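Local coordinates for enterotoxin-like toxin X (Staphylococcus aureus, PDB 5U75), which helps the bacterium evade innate immunity by binding sialylated glycoproteins on human neutrophils and inhibiting phagocytosis and killing by these cells, at residues T69-A73 / G74-T78; E88-T91 / L92-D96; H97-R100 / F101-S105. All blocks are in the same frame, centred on the assembly; numbering follows the deposited sequence.

Contact 1: T69-A73 / G74-T78; sequences TYTVA and GRVYT
A two-residue beta hairpin joins strands 61-72 and 75-86 of the beta-grasp domain, and T69-A73 and G74-T78 meet across it. The reversal is a type I' turn from V72 to R75, with A73 and G74 at its corners, both at positive phi as that turn requires. Behind it two antiparallel hydrogen-bonded pairs, V72 with R75 and Y70 with Y77, enclose the non-hydrogen-bonded pair T71-V76. At the turn R75 N gives to V72 O over 3.0 Å and V72 N to R75 O over 2.9 Å. At the next hydrogen-bonded pair, Y70 N reaches Y77 O with 171° at the hydrogen, and Y77 N gives to Y70 O over 2.8 Å. Between them T71 CA lies 3.2 Å from R75 O, a CA-H...O contact.

The two faces of the hairpin differ. On that of T71 and V76, T71 OG1 sits beside its own backbone N (chi1 -58°), which brings it to 3.3 Å from V76 CG2, and the other branch of the valine, CG1, meets T69 CG2 at 3.7 Å. On the face of Y70, V72 and Y77, the Y70 ring carries V72 CG2 over one face and meets the ring of Y106 at a plane angle of about 50°. Strand 151-160 borders T69-A73 on its other edge, where T71 bonds through its backbone to L158 and K160. The Y77 ring turns its edge to Y70 O, which lies in its plane 3.5 Å from Y77 CD2.

Contact 2: E88-T91 / L92-D96; sequences EVVT and LKELD
T91 caps the N-terminus of helix 92-104, its side chain accepting from E94 N as the chain turns out of strand 89-91. The bond from E94 N to T91 OG1 is 3.1 Å long with an angle of 157° at the hydrogen. What puts the oxygen there is the first torsion of the threonine (chi1 66°), which sets OG1 between its own backbone N and carbonyl carbon, facing the first turn. The carbonyl of T91 is used as well: L95 N donates to T91 O at 3.0 Å, which makes it the first i to i+4 bond of the helix. One residue thus holds two of the amides at the helix start, and the methylene of E94 fits against it, E94 CB standing 3.5 Å from T91 OG1.

The packing continues at V90. The extended E94 side chain crosses that of V90 at about a right angle and, in the conformer given, brings OE2 near V90 CG1, though how tight this approach is remains doubtful. K43 forms a salt bridge with E94 OE2 and a long, weak ion pair with E88 OE2, which probably eases the closeness of the two carboxylates, 4.6 Å apart between E88 OE2 and E94 OE2. The outer side is looser: K93 touches T91 OG1 through CB, at 3.7 Å, and its chain then leads away, while V89, exposed to solvent, points away from the helix.

L92, part of the glycan pocket, touches the bound sialic acid beside this junction. Strand 89-91 pairs with strand 145-147 through V90 and I146, the helix leaves it at 80°, and L92 and L95 pack on I146 and on I121 of strand 118-123.

Contact 3: H97-R100 / F101-S105; sequences HIIR and FAHIS
The imidazole of H103 turns an edge toward I99 one helical turn earlier, I99 C lying in its plane and H103 CD2 coming within 3.1 Å of I99 O. F156 meets this ring edge-to-face, and Y106 meets it with planes at about 65°, its hydroxyl hydrogen-bonded to H103 ND1. The ring of F101 has an edge-to-face partner in W50. These residues of the two segments belong to the alpha-helix 92-104, which lies against the beta sheet of the beta-grasp domain.

I99 and H103 lie side by side and point the same way. The histidine CG stands beside its own backbone N (chi1 -72°), laying the ring along I99 so that H103 CD2 is 3.8 Å from I99 CG2. The pair packs on I119 of strand 118-123, while I98, I99 and A102 rest on I83 of strand 75-86. R100 and I104 meet another element, helix 23-35, where both touch Y35.

R100 runs extended from CG to NE, which carries its guanidinium to a salt bridge with D96, while NH1 hydrogen-bonds to K135 O and to the Y109 hydroxyl. Several groups therefore fix the rotation of this buried charge. H97 is held by K37 O at NE2.

Beneath the side chains the i to i+4 bonds run in sequence. F101 N reaches H97 O at 2.9 Å and A102 N reaches I98 O at 3.1 Å. H103 N bonds to I99 O at 3.1 Å, and I104 N to R100 O at 2.9 Å, with 166° at the hydrogen.

How the contacts relate
The three contacts follow in series along one beta-grasp domain. Contact 1 belongs to the hairpin of strands 61-72 and 75-86; the chain then passes from strand 75-86 into strand 89-91, enters helix 92-104 at contact 2 and continues along that helix as contact 3. Contacts 2 and 3 adjoin in sequence, their centres about 13 Å apart. The centres of contacts 1 and 2 are about 28 Å apart, on opposite sides of the chain's centre; those of contacts 1 and 3 are about 17 Å apart. Strand 75-86, which begins in the hairpin, runs back under the helix. One helix therefore connects the glycan-binding end, at contact 2, with the domain interior, at contact 3.

Contact 1: T69-A73 / G74-T78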
loop_
_atom_site.group_PDB
_atom_site.type_symbol
_atom_site.label_atom_id
_atom_site.label_comp_id
_atom_site.label_asym_id
_atom_site.label_seq_id
_atom_site.Cartn_x
_atom_site.Cartn_y
_atom_site.Cartn_z
ATOM N N THR A 69 0.144 4.455 -11.038
ATOM C CA THR A 69 -1.077 4.415 -11.802
ATOM C C THR A 69 -1.947 3.213 -11.422
ATOM O O THR A 69 -1.446 2.130 -11.089
ATOM C CB THR A 69 -0.770 4.344 -13.321
ATOM O OG1 THR A 69 0.089 3.245 -13.585
ATOM C CG2 THR A 69 -0.075 5.622 -13.782
ATOM N N TYR A 70 -3.246 3.460 -11.468
ATOM C CA TYR A 70 -4.293 2.466 -11.298
ATOM C C TYR A 70 -5.158 2.590 -12.556
ATOM O O TYR A 70 -5.817 3.599 -12.758
ATOM C CB TYR A 70 -5.119 2.766 -10.048
ATOM C CG TYR A 70 -6.247 1.802 -9.759
ATOM C CD1 TYR A 70 -6.041 0.420 -9.792
ATOM C CD2 TYR A 70 -7.516 2.260 -9.417
ATOM C CE1 TYR A 70 -7.071 -0.466 -9.516
ATOM C CE2 TYR A 70 -8.539 1.374 -9.130
ATOM C CZ TYR A 70 -8.293 0.014 -9.163
ATOM O OH TYR A 70 -9.306 -0.854 -8.886
ATOM N N THR A 71 -5.123 1.567 -13.400
ATOM C CA THR A 71 -5.760 1.642 -14.720
ATOM C C THR A 71 -6.945 0.701 -14.690
ATOM O O THR A 71 -6.752 -0.482 -14.463
ATOM C CB THR A 71 -4.764 1.252 -15.824
ATOM O OG1 THR A 71 -3.627 2.113 -15.772
ATOM C CG2 THR A 71 -5.404 1.390 -17.230
ATOM N N VAL A 72 -8.153 1.228 -14.893
ATOM C CA VAL A 72 -9.377 0.431 -14.845
ATOM C C VAL A 72 -9.983 0.390 -16.241
ATOM O O VAL A 72 -10.278 1.445 -16.823
ATOM C CB VAL A 72 -10.402 0.992 -13.855
ATOM C CG1 VAL A 72 -11.633 0.099 -13.788
ATOM C CG2 VAL A 72 -9.779 1.112 -12.455
ATOM N N ALA A 73 -10.141 -0.820 -16.774
ATOM C CA ALA A 73 -10.687 -1.028 -18.124
ATOM C C ALA A 73 -10.016 -0.111 -19.153
ATOM O O ALA A 73 -10.677 0.514 -19.981
ATOM C CB ALA A 73 -12.195 -0.839 -18.115
ATOM N N GLY A 74 -8.694 -0.026 -19.073
ATOM C CA GLY A 74 -7.885 0.714 -20.021
ATOM C C GLY A 74 -7.840 2.227 -19.869
ATOM O O GLY A 74 -7.321 2.890 -20.756
ATOM N N ARG A 75 -8.371 2.769 -18.760
ATOM C CA ARG A 75 -8.320 4.193 -18.462
ATOM C C ARG A 75 -7.432 4.388 -17.247
ATOM O O ARG A 75 -7.673 3.769 -16.207
ATOM C CB ARG A 75 -9.697 4.741 -18.170
ATOM C CG ARG A 75 -10.675 4.674 -19.339
ATOM C CD ARG A 75 -12.009 5.305 -18.971
ATOM N NE ARG A 75 -12.980 5.292 -20.084
ATOM C CZ ARG A 75 -13.058 6.198 -21.055
ATOM N NH1 ARG A 75 -12.226 7.243 -21.104
ATOM N NH2 ARG A 75 -14.009 6.061 -21.996
ATOM N N VAL A 76 -6.411 5.225 -17.393
ATOM C CA VAL A 76 -5.444 5.461 -16.334
ATOM C C VAL A 76 -5.937 6.501 -15.308
ATOM O O VAL A 76 -6.370 7.598 -15.671
ATOM C CB VAL A 76 -4.079 5.909 -16.908
ATOM C CG1 VAL A 76 -3.120 6.295 -15.784
ATOM C CG2 VAL A 76 -3.472 4.798 -17.749
ATOM N N TYR A 77 -5.836 6.143 -14.028
ATOM C CA TYR A 77 -6.012 7.071 -12.904
ATOM C C TYR A 77 -4.678 7.227 -12.172
ATOM O O TYR A 77 -3.843 6.322 -12.167
ATOM C CB TYR A 77 -7.123 6.587 -11.971
ATOM C CG TYR A 77 -8.404 6.472 -12.747
ATOM C CD1 TYR A 77 -9.211 7.597 -12.950
ATOM C CD2 TYR A 77 -8.781 5.271 -13.342
ATOM C CE1 TYR A 77 -10.378 7.518 -13.687
ATOM C CE2 TYR A 77 -9.960 5.181 -14.084
ATOM C CZ TYR A 77 -10.738 6.316 -14.262
ATOM O OH TYR A 77 -11.897 6.256 -15.013
ATOM N N THR A 78 -4.478 8.398 -11.581
ATOM C CA THR A 78 -3.216 8.756 -10.949
ATOM C C THR A 78 -3.509 9.265 -9.517
ATOM O O THR A 78 -3.360 10.442 -9.240
ATOM C CB THR A 78 -2.463 9.833 -11.772
ATOM O OG1 THR A 78 -3.302 10.983 -11.965
ATOM C CG2 THR A 78 -2.068 9.274 -13.122
#

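Contact 2: E88-T91 / L92-D96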
loop_
_atom_site.group_PDB
_atom_site.type_symbol
_atom_site.label_atom_id
_atom_site.label_comp_id
_atom_site.label_asym_id
_atom_site.label_seq_id
_atom_site.Cartn_x
_atom_site.Cartn_y
_atom_site.Cartn_z
ATOM N N GLU A 88 11.999 4.477 12.180
ATOM C CA GLU A 88 12.277 3.307 13.007
ATOM C C GLU A 88 12.370 2.094 12.126
ATOM O O GLU A 88 11.959 2.145 10.963
ATOM C CB GLU A 88 11.179 3.057 14.059
ATOM C CG GLU A 88 9.809 2.811 13.490
ATOM C CD GLU A 88 8.720 2.711 14.554
ATOM O OE1 GLU A 88 9.016 2.584 15.762
ATOM O OE2 GLU A 88 7.550 2.749 14.176
ATOM N N VAL A 89 12.840 0.994 12.711
ATOM C CA VAL A 89 12.852 -0.291 12.011
ATOM C C VAL A 89 11.499 -0.945 12.251
ATOM O O VAL A 89 11.073 -1.106 13.408
ATOM C CB VAL A 89 14.038 -1.175 12.448
ATOM C CG1 VAL A 89 14.015 -2.511 11.732
ATOM C CG2 VAL A 89 15.344 -0.456 12.168
ATOM N N VAL A 90 10.808 -1.259 11.154
ATOM C CA VAL A 90 9.500 -1.901 11.160
ATOM C C VAL A 90 9.609 -3.200 10.356
ATOM O O VAL A 90 10.646 -3.478 9.739
ATOM C CB VAL A 90 8.378 -0.993 10.579
ATOM C CG1 VAL A 90 8.296 0.332 11.336
ATOM C CG2 VAL A 90 8.571 -0.721 9.084
ATOM N N THR A 91 8.551 -4.003 10.388
ATOM C CA THR A 91 8.508 -5.224 9.587
ATOM C C THR A 91 7.881 -4.939 8.232
ATOM O O THR A 91 7.096 -3.982 8.056
ATOM C CB THR A 91 7.728 -6.370 10.258
ATOM O OG1 THR A 91 6.354 -6.034 10.377
ATOM C CG2 THR A 91 8.316 -6.712 11.643
ATOM N N LEU A 92 8.224 -5.795 7.274
ATOM C CA LEU A 92 7.558 -5.777 5.974
ATOM C C LEU A 92 6.050 -6.052 6.099
ATOM O O LEU A 92 5.256 -5.490 5.355
ATOM C CB LEU A 92 8.243 -6.738 5.002
ATOM C CG LEU A 92 7.685 -6.784 3.570
ATOM C CD1 LEU A 92 7.615 -5.390 2.955
ATOM C CD2 LEU A 92 8.580 -7.701 2.746
ATOM N N LYS A 93 5.631 -6.863 7.078
ATOM C CA LYS A 93 4.207 -7.067 7.285
ATOM C C LYS A 93 3.534 -5.737 7.576
ATOM O O LYS A 93 2.483 -5.421 7.031
ATOM C CB LYS A 93 3.922 -8.068 8.403
ATOM C CG LYS A 93 2.445 -8.371 8.571
ATOM C CD LYS A 93 2.205 -9.384 9.689
ATOM C CE LYS A 93 0.763 -9.836 9.716
ATOM N NZ LYS A 93 0.455 -10.493 11.025
ATOM N N GLU A 94 4.170 -4.955 8.445
ATOM C CA GLU A 94 3.652 -3.653 8.824
ATOM C C GLU A 94 3.618 -2.664 7.654
ATOM O O GLU A 94 2.621 -2.003 7.414
ATOM C CB GLU A 94 4.527 -3.105 9.936
ATOM C CG GLU A 94 3.958 -1.908 10.634
ATOM C CD GLU A 94 4.766 -1.579 11.859
ATOM O OE1 GLU A 94 4.752 -2.349 12.842
ATOM O OE2 GLU A 94 5.403 -0.512 11.825
ATOM N N LEU A 95 4.724 -2.575 6.929
ATOM C CA LEU A 95 4.829 -1.616 5.811
ATOM C C LEU A 95 3.909 -1.999 4.650
ATOM O O LEU A 95 3.183 -1.156 4.104
ATOM C CB LEU A 95 6.292 -1.540 5.364
ATOM C CG LEU A 95 6.706 -0.355 4.517
ATOM C CD1 LEU A 95 6.350 0.966 5.211
ATOM C CD2 LEU A 95 8.204 -0.450 4.230
ATOM N N ASP A 96 3.933 -3.277 4.285
ATOM C CA ASP A 96 2.939 -3.844 3.337
ATOM C C ASP A 96 1.503 -3.478 3.727
ATOM O O ASP A 96 0.711 -3.007 2.910
ATOM C CB ASP A 96 3.139 -5.365 3.227
ATOM C CG ASP A 96 2.066 -6.046 2.410
ATOM O OD1 ASP A 96 2.013 -5.864 1.163
ATOM O OD2 ASP A 96 1.262 -6.760 3.036
#

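Contact 3: H97-R100 / F101-S105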
loop_
_atom_site.group_PDB
_atom_site.type_symbol
_atom_site.label_atom_id
_atom_site.label_comp_id
_atom_site.label_asym_id
_atom_site.label_seq_id
_atom_site.Cartn_x
_atom_site.Cartn_y
_atom_site.Cartn_z
ATOM N N HIS A 97 1.171 -3.640 5.002
ATOM C CA HIS A 97 -0.155 -3.316 5.477
ATOM C C HIS A 97 -0.526 -1.866 5.258
ATOM O O HIS A 97 -1.562 -1.562 4.670
ATOM C CB HIS A 97 -0.352 -3.636 6.968
ATOM C CG HIS A 97 -1.740 -3.362 7.417
ATOM N ND1 HIS A 97 -2.759 -4.269 7.242
ATOM C CD2 HIS A 97 -2.313 -2.234 7.897
ATOM C CE1 HIS A 97 -3.894 -3.733 7.650
ATOM N NE2 HIS A 97 -3.651 -2.492 8.041
ATOM N N ILE A 98 0.329 -0.980 5.754
ATOM C CA ILE A 98 0.047 0.456 5.706
ATOM C C ILE A 98 -0.016 0.951 4.258
ATOM O O ILE A 98 -0.895 1.737 3.902
ATOM C CB ILE A 98 1.090 1.252 6.528
ATOM C CG1 ILE A 98 0.982 0.854 8.012
ATOM C CG2 ILE A 98 0.905 2.753 6.335
ATOM C CD1 ILE A 98 2.119 1.350 8.877
ATOM N N ILE A 99 0.900 0.462 3.423
ATOM C CA ILE A 99 0.885 0.816 2.015
ATOM C C ILE A 99 -0.416 0.389 1.349
ATOM O O ILE A 99 -1.040 1.199 0.664
ATOM C CB ILE A 99 2.099 0.250 1.263
ATOM C CG1 ILE A 99 3.349 1.013 1.697
ATOM C CG2 ILE A 99 1.913 0.355 -0.253
ATOM C CD1 ILE A 99 4.644 0.329 1.315
ATOM N N ARG A 100 -0.837 -0.854 1.536
ATOM C CA ARG A 100 -2.077 -1.305 0.883
ATOM C C ARG A 100 -3.299 -0.590 1.436
ATOM O O ARG A 100 -4.229 -0.289 0.683
ATOM C CB ARG A 100 -2.226 -2.823 0.940
ATOM C CG ARG A 100 -1.084 -3.550 0.284
ATOM C CD ARG A 100 -1.465 -4.935 -0.203
ATOM N NE ARG A 100 -0.312 -5.799 -0.283
ATOM C CZ ARG A 100 -0.252 -6.979 -0.899
ATOM N NH1 ARG A 100 -1.284 -7.452 -1.585
ATOM N NH2 ARG A 100 0.872 -7.676 -0.840
ATOM N N PHE A 101 -3.291 -0.258 2.738
ATOM C CA PHE A 101 -4.335 0.588 3.313
ATOM C C PHE A 101 -4.490 1.923 2.558
ATOM O O PHE A 101 -5.608 2.337 2.224
ATOM C CB PHE A 101 -4.045 0.845 4.803
ATOM C CG PHE A 101 -5.087 1.667 5.487
ATOM C CD1 PHE A 101 -5.036 3.062 5.454
ATOM C CD2 PHE A 101 -6.127 1.052 6.192
ATOM C CE1 PHE A 101 -5.998 3.831 6.104
ATOM C CE2 PHE A 101 -7.082 1.819 6.846
ATOM C CZ PHE A 101 -7.021 3.205 6.806
ATOM N N ALA A 102 -3.359 2.562 2.255
ATOM C CA ALA A 102 -3.345 3.803 1.465
ATOM C C ALA A 102 -3.922 3.608 0.055
ATOM O O ALA A 102 -4.648 4.474 -0.457
ATOM C CB ALA A 102 -1.945 4.358 1.400
ATOM N N HIS A 103 -3.638 2.462 -0.554
ATOM C CA HIS A 103 -4.267 2.118 -1.852
ATOM C C HIS A 103 -5.768 1.917 -1.764
ATOM O O HIS A 103 -6.524 2.423 -2.615
ATOM C CB HIS A 103 -3.605 0.899 -2.484
ATOM C CG HIS A 103 -2.237 1.171 -3.013
ATOM N ND1 HIS A 103 -1.986 1.385 -4.350
ATOM C CD2 HIS A 103 -1.042 1.290 -2.388
ATOM C CE1 HIS A 103 -0.699 1.598 -4.527
ATOM N NE2 HIS A 103 -0.101 1.546 -3.352
ATOM N N ILE A 104 -6.219 1.199 -0.735
ATOM C CA ILE A 104 -7.643 1.028 -0.486
ATOM C C ILE A 104 -8.353 2.385 -0.397
ATOM O O ILE A 104 -9.498 2.514 -0.887
ATOM C CB ILE A 104 -7.925 0.122 0.753
ATOM C CG1 ILE A 104 -7.573 -1.332 0.416
ATOM C CG2 ILE A 104 -9.392 0.242 1.213
ATOM C CD1 ILE A 104 -7.603 -2.287 1.591
ATOM N N SER A 105 -7.682 3.399 0.172
ATOM C CA SER A 105 -8.272 4.756 0.273
ATOM C C SER A 105 -8.569 5.456 -1.062
ATOM O O SER A 105 -9.275 6.467 -1.053
ATOM C CB SER A 105 -7.401 5.689 1.147
ATOM O OG SER A 105 -6.261 6.170 0.448
#